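Local atomic coordinates of D-galactonate dehydratase family member RspA (PDB entry 3T6C), a protein that catalyses, at a low rate, the magnesium-dependent dehydration of D-gluconate to 2-dehydro-3-deoxy-D-gluconate, as a member of the mandelate racemase branch of the enolase superfamily. Residues V46-E50 / G116-L121; G55-L59 / D123-K127; I145-H150 / F371-T377; I315-H321 / V343-H348. All coordinates share one frame; numbering follows the deposited sequence.

Contacts 1 and 2 belong to the N-terminal domain, and contacts 3 and 4 to the barrel that holds the gluconate. The first two share helix 108-129 and touch. Their centres are about 9 Å apart, and Ile-49 O lies 2.9 Å from Gly-58 N, a probable hydrogen bond. Contacts 3 and 4 have centres about 11 Å apart and both reach the ligand. They meet where Glu-375 OE1 forms a 3.0 Å salt bridge with Arg-319 NH2. Contact 4 is nested inside the loop closed by contact 3. Contacts 1 and 2 lie away from the annotated sites. The centre of contact 1 is about 24 Å from that of contact 4, with nearest atoms about 7 Å apart.

Contact 1 of 4, residues V46-E50 / G116-L121; sequences VVKIE and GIDMAL
Ile-49 reaches from strand 44-51 to helix 108-129, against Ala-120, and makes most of the side-chain contacts here. Its CB is 4.2 Å from Ala-120 CB. Ile-49 CG1 comes closer to the same methyl, at 3.7 Å. CG1 lies anti to the carbonyl carbon (chi1 -63°), and chi2 is extended, which sends CD1 out to the helix. There Ile-49 CD1 touches Ala-120 CB at 3.6 Å. It also meets the carbonyl oxygen of Ile-117. Leu-121 CD2 is 4.0 Å from Ile-49 CD1. The methyl is thus held between two helix side chains and a backbone carbonyl.

Two residues earlier, Val-47 faces Gly-116. The CA atoms of Val-47 and Gly-116 are only 5.2 Å apart, because the glycine has no side chain to keep the strand off. Val-47 CG2 rests on Gly-116 CA at 3.8 Å. Ile-117 was modelled in two conformers, and its CD1 meets Val-47 CG1 and Ile-49 CD1 in one of them, so these touches are doubtful. The contact is apolar packing between a helix and a sheet, with every touching residue buried.

The strand and helix segments cross at -50°. Strand 44-51 is the middle strand of the antiparallel sheet of the N-terminal domain, between strands 29-37 and 57-61. Val-32 of strand 29-37 touches Val-47. Helix 68-83 packs on Val-47 through Ile-75, and helix 91-100 packs on Leu-121.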
# COMPACT_ATOMS: atom_id res chain seq x y z
N VAL A 46 4.33 -3.67 -45.98
CA VAL A 46 3.45 -4.83 -46.05
C VAL A 46 4.35 -6.05 -46.19
O VAL A 46 5.39 -5.98 -46.84
CB VAL A 46 2.51 -4.69 -47.28
CG1 VAL A 46 1.91 -6.03 -47.71
CG2 VAL A 46 1.43 -3.63 -47.01
N VAL A 47 3.98 -7.15 -45.54
CA VAL A 47 4.66 -8.42 -45.70
C VAL A 47 3.78 -9.41 -46.46
O VAL A 47 2.56 -9.48 -46.23
CB VAL A 47 4.96 -8.99 -44.31
CG1 VAL A 47 5.35 -10.46 -44.38
CG2 VAL A 47 6.12 -8.16 -43.66
N LYS A 48 4.39 -10.14 -47.39
CA LYS A 48 3.69 -11.27 -48.06
C LYS A 48 4.44 -12.57 -47.77
O LYS A 48 5.63 -12.68 -48.07
CB LYS A 48 3.60 -11.04 -49.59
CG LYS A 48 2.84 -12.17 -50.30
CD LYS A 48 2.48 -11.60 -51.70
CE LYS A 48 1.62 -12.50 -52.51
NZ LYS A 48 1.36 -11.82 -53.86
N ILE A 49 3.76 -13.56 -47.17
CA ILE A 49 4.35 -14.86 -46.91
C ILE A 49 3.74 -15.90 -47.88
O ILE A 49 2.54 -16.11 -47.87
CB ILE A 49 4.08 -15.33 -45.48
CG1 ILE A 49 4.75 -14.38 -44.48
CG2 ILE A 49 4.58 -16.79 -45.31
CD1 ILE A 49 4.57 -14.81 -43.02
N GLU A 50 4.58 -16.49 -48.73
CA GLU A 50 4.13 -17.53 -49.66
C GLU A 50 4.31 -18.91 -49.06
O GLU A 50 5.22 -19.14 -48.26
CB GLU A 50 4.88 -17.45 -50.99
CG GLU A 50 4.60 -16.15 -51.65
CD GLU A 50 4.93 -16.13 -53.11
OE1 GLU A 50 5.82 -16.91 -53.56
OE2 GLU A 50 4.28 -15.35 -53.82
N GLY A 116 4.22 -7.98 -39.11
CA GLY A 116 4.00 -8.26 -40.51
C GLY A 116 3.93 -9.77 -40.70
O GLY A 116 3.06 -10.28 -41.45
N ILE A 117 4.82 -10.48 -40.01
CA ILE A 117 4.83 -11.95 -40.02
C ILE A 117 3.57 -12.52 -39.40
O ILE A 117 2.89 -13.33 -40.01
CB ILE A 117 6.06 -12.50 -39.25
CG1 ILE A 117 7.37 -12.08 -39.95
CG2 ILE A 117 5.99 -14.00 -39.14
CD1 ILE A 117 7.34 -12.23 -41.44
N ASP A 118 3.25 -12.06 -38.19
CA ASP A 118 2.13 -12.61 -37.43
C ASP A 118 0.78 -12.45 -38.15
O ASP A 118 -0.01 -13.40 -38.24
CB ASP A 118 2.08 -11.98 -36.04
CG ASP A 118 0.97 -12.56 -35.19
OD1 ASP A 118 1.14 -13.72 -34.69
OD2 ASP A 118 -0.06 -11.85 -35.02
N MET A 119 0.51 -11.25 -38.66
CA MET A 119 -0.76 -11.01 -39.37
C MET A 119 -0.84 -11.95 -40.60
O MET A 119 -1.90 -12.51 -40.90
CB MET A 119 -0.92 -9.53 -39.80
CG MET A 119 -1.11 -8.59 -38.66
SD MET A 119 -1.61 -7.03 -39.38
CE MET A 119 -1.51 -5.99 -37.91
N ALA A 120 0.28 -12.09 -41.33
CA ALA A 120 0.27 -12.95 -42.52
C ALA A 120 0.02 -14.39 -42.13
O ALA A 120 -0.65 -15.13 -42.87
CB ALA A 120 1.57 -12.83 -43.26
N LEU A 121 0.52 -14.82 -40.99
CA LEU A 121 0.23 -16.20 -40.58
C LEU A 121 -1.23 -16.40 -40.18
O LEU A 121 -1.81 -17.46 -40.50
CB LEU A 121 1.14 -16.61 -39.40
CG LEU A 121 2.60 -16.66 -39.79
CD1 LEU A 121 3.49 -16.91 -38.57
CD2 LEU A 121 2.88 -17.74 -40.87

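Contact 2 of 4, residues G55-L59 / D123-K127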
# COMPACT_ATOMS: atom_id res chain seq x y z
N GLY A 55 -1.19 -20.37 -54.85
CA GLY A 55 -2.20 -19.38 -54.59
C GLY A 55 -2.53 -19.08 -53.14
O GLY A 55 -3.30 -18.17 -52.90
N LEU A 56 -1.98 -19.84 -52.18
CA LEU A 56 -2.25 -19.64 -50.76
C LEU A 56 -1.07 -18.85 -50.20
O LEU A 56 0.07 -19.34 -50.16
CB LEU A 56 -2.37 -20.96 -50.03
CG LEU A 56 -2.45 -20.91 -48.51
CD1 LEU A 56 -3.54 -19.97 -47.99
CD2 LEU A 56 -2.69 -22.29 -47.94
N TYR A 57 -1.33 -17.61 -49.81
CA TYR A 57 -0.28 -16.75 -49.23
C TYR A 57 -0.95 -15.89 -48.18
O TYR A 57 -2.18 -15.81 -48.09
CB TYR A 57 0.38 -15.87 -50.27
CG TYR A 57 -0.58 -15.04 -51.13
CD1 TYR A 57 -1.11 -13.84 -50.67
CD2 TYR A 57 -1.01 -15.53 -52.35
CE1 TYR A 57 -2.01 -13.10 -51.44
CE2 TYR A 57 -1.90 -14.80 -53.14
CZ TYR A 57 -2.40 -13.59 -52.65
OH TYR A 57 -3.28 -12.86 -53.42
N GLY A 58 -0.15 -15.38 -47.25
CA GLY A 58 -0.66 -14.45 -46.25
C GLY A 58 -0.15 -13.02 -46.43
O GLY A 58 1.01 -12.84 -46.78
N LEU A 59 -0.92 -12.05 -45.96
CA LEU A 59 -0.48 -10.67 -45.95
C LEU A 59 -0.55 -10.10 -44.54
O LEU A 59 -1.46 -10.40 -43.75
CB LEU A 59 -1.40 -9.81 -46.84
CG LEU A 59 -1.42 -10.23 -48.33
CD1 LEU A 59 -2.51 -9.37 -49.04
CD2 LEU A 59 -0.06 -10.06 -48.98
N ASP A 123 -3.65 -14.67 -41.56
CA ASP A 123 -4.29 -14.64 -42.89
C ASP A 123 -4.26 -16.04 -43.51
O ASP A 123 -5.27 -16.53 -43.99
CB ASP A 123 -3.55 -13.63 -43.75
CG ASP A 123 -4.30 -13.28 -45.02
OD1 ASP A 123 -5.56 -13.34 -45.05
OD2 ASP A 123 -3.62 -12.94 -46.01
N ILE A 124 -3.09 -16.69 -43.45
CA ILE A 124 -2.94 -18.04 -43.97
C ILE A 124 -3.86 -19.02 -43.20
O ILE A 124 -4.48 -19.88 -43.79
CB ILE A 124 -1.48 -18.50 -43.84
CG1 ILE A 124 -0.66 -17.79 -44.96
CG2 ILE A 124 -1.37 -20.03 -43.98
CD1 ILE A 124 0.85 -17.84 -44.83
N LYS A 125 -3.90 -18.91 -41.87
CA LYS A 125 -4.76 -19.80 -41.06
C LYS A 125 -6.21 -19.67 -41.46
O LYS A 125 -6.91 -20.68 -41.62
CB LYS A 125 -4.57 -19.46 -39.58
CG LYS A 125 -5.37 -20.37 -38.58
CD LYS A 125 -4.72 -21.78 -38.38
CE LYS A 125 -3.32 -21.68 -37.75
NZ LYS A 125 -2.98 -22.96 -37.10
N GLY A 126 -6.68 -18.45 -41.66
CA GLY A 126 -8.09 -18.29 -42.09
C GLY A 126 -8.29 -18.85 -43.50
O GLY A 126 -9.30 -19.49 -43.78
N LYS A 127 -7.34 -18.62 -44.40
CA LYS A 127 -7.52 -19.16 -45.72
C LYS A 127 -7.50 -20.70 -45.70
O LYS A 127 -8.28 -21.32 -46.43
CB LYS A 127 -6.46 -18.61 -46.67
CG LYS A 127 -6.68 -17.12 -47.00
CD LYS A 127 -5.40 -16.53 -47.66
CE LYS A 127 -5.68 -15.09 -48.11
NZ LYS A 127 -4.47 -14.46 -48.78
O HOH W 1 -4.13 -16.53 -50.80
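Lys-127 NZ meets the strand at the carbonyl of Tyr-57. It donates a hydrogen bond of 2.7 Å to Tyr-57 O, tilted 32° from the carbonyl plane. The same ammonium makes an off-centre cation-pi contact with the Tyr-57 ring, 4.3 Å from its centroid. Asp-123 makes the second polar link. Its OD2 accepts the N-H of Leu-59 at 2.8 Å, through the lone pair turned away from OD1. Between these links Ile-124 CG1 lies against the backbone of Gly-58, 3.4 Å from its N. With no side chain on Gly-58, the helix can come this close. Leu-56 CD1 presses on Lys-127 CB at 3.5 Å, a tight carbon contact.

The next shell fixes the lysine. Its chain is extended beyond CG, which carries NZ from the helix to the strand. Asp-123, one turn earlier, forms a salt bridge with it, Lys-127 NZ to Asp-123 OD2 being 3.3 Å. As a hydrogen bond this is weak. A water sits over the Tyr-57 ring. It accepts from Lys-127 NZ at 2.9 Å and from Tyr-57 N, and it donates to Gly-55 O. The ammonium is thus held by carbonyl, carboxylate and water. Farther out, Asp-123 OD1 accepts from Leu-406 N, and Tyr-57 OH bonds to Asp-409. Lys-125, on another side of the helix, forms a salt bridge with Glu-135 of a second subunit.

The contact lays the edge strand 57-61 of the N-terminal sheet across the later part of helix 108-129. Strand 44-51 lies beside it, and its Ile-49 packs on Ile-124.

Contact 3 of 4, residues I145-H150 / F371-T377; sequences IALYVH and FGIQEYT. With GCO (D-gluconic acid), chain D.
Strands 145-151 and 374-375 pair in parallel, with Leu-147 opposite Gln-374 and Tyr-148 opposite Glu-375. They belong to the curled sheet of the modified TIM barrel of the enolase superfamily. Gln-374 N bonds to Ala-146 O at 2.9 Å, Tyr-148 N to Gln-374 O, and Tyr-376 N to Tyr-148 O.

On the side of the sheet that carries Tyr-148 and Glu-375, Tyr-148 is turned so that CG stands between its backbone N and carbonyl carbon (chi1 77°). The ring then lies over Glu-375, whose CA is 3.7 Å from the centroid in a CH-pi contact. Ile-373 CG2 meets the rim of that ring at Tyr-148 CD2. On the side that carries Leu-147 and Gln-374, Leu-147 CD1 lies over the Tyr-376 ring. Nearer the start of the strand, Ala-146 CB packs on Ile-373 CD1 at 3.7 Å.

The far end opens on the gluconate. Glu-375 binds the substrate, and His-150 probably does so too, as in related enzymes. Thr-377 CG2 lies over the His-150 ring. Glu-375 OE1 makes a salt bridge with Arg-319. His-150 NE2 donates to Glu-375 OE2 at 2.9 Å, in the imidazole plane and on the lone pair turned away from OE1. That same Glu-375 OE2 lies only 2.5 Å from O1A of the gluconate.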
# COMPACT_ATOMS: atom_id res chain seq x y z
N ILE A 145 -19.00 -2.08 -37.21
CA ILE A 145 -17.97 -1.53 -36.32
C ILE A 145 -18.13 -0.01 -36.24
O ILE A 145 -17.97 0.71 -37.24
CB ILE A 145 -16.56 -1.86 -36.88
CG1 ILE A 145 -16.30 -3.38 -36.80
CG2 ILE A 145 -15.45 -1.02 -36.19
CD1 ILE A 145 -16.56 -4.03 -35.44
N ALA A 146 -18.44 0.48 -35.06
CA ALA A 146 -18.63 1.94 -34.88
C ALA A 146 -17.33 2.71 -35.05
O ALA A 146 -16.25 2.31 -34.52
CB ALA A 146 -19.27 2.23 -33.53
N LEU A 147 -17.42 3.80 -35.81
CA LEU A 147 -16.24 4.59 -36.20
C LEU A 147 -16.21 5.95 -35.51
O LEU A 147 -17.26 6.58 -35.31
CB LEU A 147 -16.24 4.79 -37.73
CG LEU A 147 -16.36 3.50 -38.54
CD1 LEU A 147 -16.42 3.93 -40.04
CD2 LEU A 147 -15.16 2.62 -38.30
N TYR A 148 -15.01 6.46 -35.17
CA TYR A 148 -14.89 7.90 -34.99
C TYR A 148 -13.98 8.50 -36.03
O TYR A 148 -13.09 7.82 -36.55
CB TYR A 148 -14.40 8.28 -33.58
CG TYR A 148 -12.89 8.12 -33.27
CD1 TYR A 148 -11.98 9.16 -33.57
CD2 TYR A 148 -12.41 7.00 -32.62
CE1 TYR A 148 -10.61 9.03 -33.26
CE2 TYR A 148 -11.06 6.88 -32.24
CZ TYR A 148 -10.17 7.87 -32.59
OH TYR A 148 -8.86 7.69 -32.22
N VAL A 149 -14.23 9.77 -36.34
CA VAL A 149 -13.53 10.43 -37.40
C VAL A 149 -12.93 11.72 -36.85
O VAL A 149 -13.29 12.19 -35.77
CB VAL A 149 -14.45 10.75 -38.58
CG1 VAL A 149 -14.78 9.45 -39.36
CG2 VAL A 149 -15.72 11.51 -38.13
N HIS A 150 -12.00 12.28 -37.61
CA HIS A 150 -11.29 13.52 -37.22
C HIS A 150 -11.93 14.77 -37.80
O HIS A 150 -12.16 14.85 -39.02
CB HIS A 150 -9.86 13.47 -37.78
CG HIS A 150 -9.00 12.38 -37.21
ND1 HIS A 150 -7.67 12.24 -37.57
CD2 HIS A 150 -9.26 11.38 -36.33
CE1 HIS A 150 -7.14 11.22 -36.91
NE2 HIS A 150 -8.09 10.67 -36.18
N PHE A 371 -15.03 -4.39 -27.29
CA PHE A 371 -14.79 -3.33 -28.28
C PHE A 371 -15.28 -1.97 -27.81
O PHE A 371 -16.41 -1.87 -27.29
CB PHE A 371 -15.57 -3.69 -29.56
CG PHE A 371 -15.56 -2.58 -30.59
CD1 PHE A 371 -14.39 -2.16 -31.22
CD2 PHE A 371 -16.76 -1.93 -30.88
CE1 PHE A 371 -14.45 -1.09 -32.19
CE2 PHE A 371 -16.82 -0.89 -31.81
CZ PHE A 371 -15.63 -0.50 -32.46
N GLY A 372 -14.39 -0.96 -27.83
CA GLY A 372 -14.81 0.43 -27.60
C GLY A 372 -15.21 1.32 -28.76
O GLY A 372 -16.36 1.68 -28.94
N ILE A 373 -14.25 1.56 -29.65
CA ILE A 373 -14.52 2.40 -30.81
C ILE A 373 -13.43 2.11 -31.84
O ILE A 373 -12.34 1.65 -31.44
CB ILE A 373 -14.61 3.91 -30.41
CG1 ILE A 373 -15.24 4.73 -31.55
CG2 ILE A 373 -13.22 4.47 -30.10
CD1 ILE A 373 -16.73 4.34 -31.80
N GLN A 374 -13.70 2.39 -33.12
CA GLN A 374 -12.62 2.27 -34.13
C GLN A 374 -12.36 3.59 -34.85
O GLN A 374 -13.18 4.06 -35.62
CB GLN A 374 -12.99 1.20 -35.16
CG GLN A 374 -11.83 0.86 -36.14
CD GLN A 374 -10.51 0.62 -35.40
OE1 GLN A 374 -9.62 1.50 -35.41
NE2 GLN A 374 -10.40 -0.51 -34.69
N GLU A 375 -11.19 4.17 -34.60
CA GLU A 375 -10.70 5.31 -35.36
C GLU A 375 -10.71 5.00 -36.83
O GLU A 375 -10.35 3.87 -37.21
CB GLU A 375 -9.26 5.55 -34.94
CG GLU A 375 -8.69 6.86 -35.49
CD GLU A 375 -7.32 7.16 -34.92
OE1 GLU A 375 -6.65 6.28 -34.38
OE2 GLU A 375 -6.88 8.33 -35.02
N TYR A 376 -11.08 5.98 -37.66
CA TYR A 376 -11.09 5.73 -39.09
C TYR A 376 -10.67 6.97 -39.84
O TYR A 376 -11.16 8.07 -39.55
CB TYR A 376 -12.52 5.37 -39.47
CG TYR A 376 -12.68 5.16 -40.95
CD1 TYR A 376 -12.17 4.03 -41.54
CD2 TYR A 376 -13.34 6.10 -41.73
CE1 TYR A 376 -12.32 3.82 -42.88
CE2 TYR A 376 -13.49 5.90 -43.10
CZ TYR A 376 -12.97 4.77 -43.63
OH TYR A 376 -13.10 4.54 -44.98
N THR A 377 -9.79 6.80 -40.83
CA THR A 377 -9.58 7.91 -41.78
C THR A 377 -9.81 7.35 -43.16
O THR A 377 -9.45 6.21 -43.48
CB THR A 377 -8.17 8.55 -41.67
OG1 THR A 377 -7.20 7.53 -41.83
CG2 THR A 377 -7.92 9.20 -40.34
C1 GCO D . -3.98 9.41 -33.73
C2 GCO D . -2.51 9.63 -33.64
C3 GCO D . -1.83 9.95 -34.95
C4 GCO D . -0.32 9.87 -34.80
C5 GCO D . 0.29 9.32 -36.06
C6 GCO D . 1.80 9.18 -35.99
O1A GCO D . -4.53 9.04 -34.81
O1B GCO D . -4.66 9.47 -32.66
O2 GCO D . -2.24 10.45 -32.53
O3 GCO D . -2.25 11.21 -35.31
O4 GCO D . 0.16 11.19 -34.55
O5 GCO D . -0.26 8.08 -36.30
O6 GCO D . 2.40 8.63 -37.15
O HOH W 2 -11.27 10.85 -40.03

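Contact 4 of 4, residues I315-H321 / V343-H348. With GCO (D-gluconic acid), chain D.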
# COMPACT_ATOMS: atom_id res chain seq x y z
N ILE A 315 -6.86 3.57 -17.17
CA ILE A 315 -7.37 3.97 -18.48
C ILE A 315 -8.68 3.25 -18.72
O ILE A 315 -9.01 2.27 -18.03
CB ILE A 315 -6.40 3.66 -19.65
CG1 ILE A 315 -6.13 2.15 -19.73
CG2 ILE A 315 -5.04 4.38 -19.43
CD1 ILE A 315 -5.19 1.77 -20.93
N ASP A 316 -9.50 3.83 -19.57
CA ASP A 316 -10.72 3.18 -20.02
C ASP A 316 -10.68 2.58 -21.41
O ASP A 316 -11.53 1.77 -21.76
CB ASP A 316 -11.83 4.22 -19.92
CG ASP A 316 -11.83 4.86 -18.56
OD1 ASP A 316 -11.46 6.05 -18.45
OD2 ASP A 316 -12.18 4.11 -17.58
N TYR A 317 -9.66 3.00 -22.19
CA TYR A 317 -9.49 2.53 -23.57
C TYR A 317 -8.04 2.33 -23.84
O TYR A 317 -7.23 3.22 -23.59
CB TYR A 317 -10.01 3.59 -24.60
CG TYR A 317 -11.51 3.83 -24.48
CD1 TYR A 317 -11.99 4.83 -23.63
CD2 TYR A 317 -12.42 3.04 -25.16
CE1 TYR A 317 -13.38 5.03 -23.47
CE2 TYR A 317 -13.82 3.24 -25.01
CZ TYR A 317 -14.26 4.24 -24.19
OH TYR A 317 -15.61 4.45 -24.02
N ILE A 318 -7.71 1.17 -24.39
CA ILE A 318 -6.33 0.85 -24.80
C ILE A 318 -6.24 1.13 -26.30
O ILE A 318 -7.08 0.73 -27.11
CB ILE A 318 -5.97 -0.60 -24.38
CG1 ILE A 318 -4.51 -0.90 -24.74
CG2 ILE A 318 -6.81 -1.63 -25.12
CD1 ILE A 318 -3.51 -0.02 -23.98
N ARG A 319 -5.23 1.95 -26.63
CA ARG A 319 -5.02 2.55 -27.96
C ARG A 319 -3.98 1.94 -28.87
O ARG A 319 -3.55 2.59 -29.84
CB ARG A 319 -4.78 4.08 -27.83
CG ARG A 319 -5.99 4.84 -27.27
CD ARG A 319 -6.94 5.22 -28.43
NE ARG A 319 -6.24 6.05 -29.42
CZ ARG A 319 -6.47 6.02 -30.75
NH1 ARG A 319 -7.31 5.13 -31.31
NH2 ARG A 319 -5.84 6.89 -31.56
N CYS A 320 -3.49 0.76 -28.53
CA CYS A 320 -2.29 0.30 -29.27
C CYS A 320 -2.43 0.36 -30.77
O CYS A 320 -3.51 0.07 -31.36
CB CYS A 320 -1.99 -1.14 -28.94
SG CYS A 320 -1.63 -1.36 -27.15
N HIS A 321 -1.28 0.69 -31.40
CA HIS A 321 -1.11 0.50 -32.85
C HIS A 321 -0.69 -0.96 -32.85
O HIS A 321 0.44 -1.32 -32.37
CB HIS A 321 0.02 1.45 -33.28
CG HIS A 321 0.34 1.42 -34.76
ND1 HIS A 321 -0.46 2.02 -35.70
CD2 HIS A 321 1.43 0.96 -35.41
CE1 HIS A 321 0.09 1.87 -36.90
NE2 HIS A 321 1.25 1.25 -36.74
N VAL A 343 -11.72 -2.72 -19.22
CA VAL A 343 -11.17 -1.69 -20.12
C VAL A 343 -11.55 -2.05 -21.57
O VAL A 343 -11.54 -3.24 -21.92
CB VAL A 343 -9.63 -1.69 -19.96
CG1 VAL A 343 -8.98 -0.78 -21.05
CG2 VAL A 343 -9.29 -1.15 -18.56
N ARG A 344 -11.87 -1.07 -22.41
CA ARG A 344 -12.27 -1.40 -23.78
C ARG A 344 -11.19 -1.08 -24.83
O ARG A 344 -10.21 -0.40 -24.54
CB ARG A 344 -13.59 -0.67 -24.14
CG ARG A 344 -14.73 -1.13 -23.20
CD ARG A 344 -16.11 -0.78 -23.79
NE ARG A 344 -16.34 0.65 -23.76
CZ ARG A 344 -17.45 1.18 -24.25
NH1 ARG A 344 -18.37 0.39 -24.81
NH2 ARG A 344 -17.65 2.50 -24.24
N THR A 345 -11.40 -1.55 -26.05
CA THR A 345 -10.36 -1.37 -27.10
C THR A 345 -10.66 -0.17 -27.99
O THR A 345 -11.84 0.13 -28.30
CB THR A 345 -10.19 -2.65 -27.98
OG1 THR A 345 -11.35 -2.78 -28.84
CG2 THR A 345 -10.06 -3.89 -27.12
N ALA A 346 -9.61 0.61 -28.30
CA ALA A 346 -9.71 1.61 -29.36
C ALA A 346 -8.38 1.54 -30.10
O ALA A 346 -7.56 2.49 -30.04
CB ALA A 346 -9.88 2.99 -28.63
N TRP A 347 -8.27 0.62 -31.06
CA TRP A 347 -6.97 0.48 -31.74
C TRP A 347 -6.67 1.72 -32.57
O TRP A 347 -7.55 2.28 -33.22
CB TRP A 347 -6.98 -0.77 -32.66
CG TRP A 347 -7.42 -2.05 -31.97
CD1 TRP A 347 -8.48 -2.84 -32.32
CD2 TRP A 347 -6.81 -2.68 -30.85
NE1 TRP A 347 -8.57 -3.92 -31.49
CE2 TRP A 347 -7.57 -3.85 -30.56
CE3 TRP A 347 -5.69 -2.38 -30.04
CZ2 TRP A 347 -7.22 -4.75 -29.57
CZ3 TRP A 347 -5.38 -3.27 -28.99
CH2 TRP A 347 -6.14 -4.43 -28.78
N HIS A 348 -5.38 2.08 -32.58
CA HIS A 348 -4.90 3.23 -33.41
C HIS A 348 -5.03 2.92 -34.90
O HIS A 348 -4.64 1.82 -35.36
CB HIS A 348 -3.46 3.49 -32.98
CG HIS A 348 -2.73 4.53 -33.80
ND1 HIS A 348 -1.87 4.17 -34.82
CD2 HIS A 348 -2.67 5.88 -33.71
CE1 HIS A 348 -1.33 5.27 -35.34
NE2 HIS A 348 -1.77 6.31 -34.67
C1 GCO D . -3.98 9.41 -33.73
C2 GCO D . -2.51 9.63 -33.64
C3 GCO D . -1.83 9.95 -34.95
C4 GCO D . -0.32 9.87 -34.80
C5 GCO D . 0.29 9.32 -36.06
C6 GCO D . 1.80 9.18 -35.99
O1A GCO D . -4.53 9.04 -34.81
O1B GCO D . -4.66 9.47 -32.66
O2 GCO D . -2.24 10.45 -32.53
O3 GCO D . -2.25 11.21 -35.31
O4 GCO D . 0.16 11.19 -34.55
O5 GCO D . -0.26 8.08 -36.30
O6 GCO D . 2.40 8.63 -37.15
O HOH W 3 -14.57 2.09 -21.77
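His-348 and His-321 meet rim to rim, their planes 69° apart. A hydrogen bond of 2.7 Å joins His-321 ND1 and His-348 ND1, and either could be the donor. It ties down one side of the His-348 ring, and His-348 NE2 donates to gluconate O5 at 2.8 Å. His-321 thus acts as a second-shell partner of a substrate-binding residue.

Ala-346 CB is a small bump that fills the hollow between two side chains of the other strand. It lies 3.7 Å from Arg-319 CD and 4.1 Å from Tyr-317 CB. Arg-319 bends at chi2 and chi3 and folds over it. Arg-319 NH1 then donates to Ala-346 O at 2.9 Å. His-348 CB lies over one face of the guanidinium. At its edge Arg-319 NH2 comes 3.0 Å from gluconate O1B, and it also bonds to the magnesium ligand Glu-272.

At the other end, Val-343 straddles the backbone, CG1 against Asp-316 O and CG2 against Ile-315 O. Tyr-317 and Arg-344 run side by side, and Arg-344 NH2 donates to Tyr-317 OH at 2.8 Å. The rim of Trp-347 meets Cys-320 and Ile-318, with Trp-347 CZ3 4.0 Å from Cys-320 CB and near Ile-318 CG2.

Backbone bonds such as Ile-318 N to Arg-344 O join the strands in parallel. This is a right-handed beta-alpha-beta unit of the barrel, crossing over through helix 328-340, which covers Ile-318 and Val-343. Strand 294-296 flanks strand 317-318, and helix 355-367 packs on Trp-347.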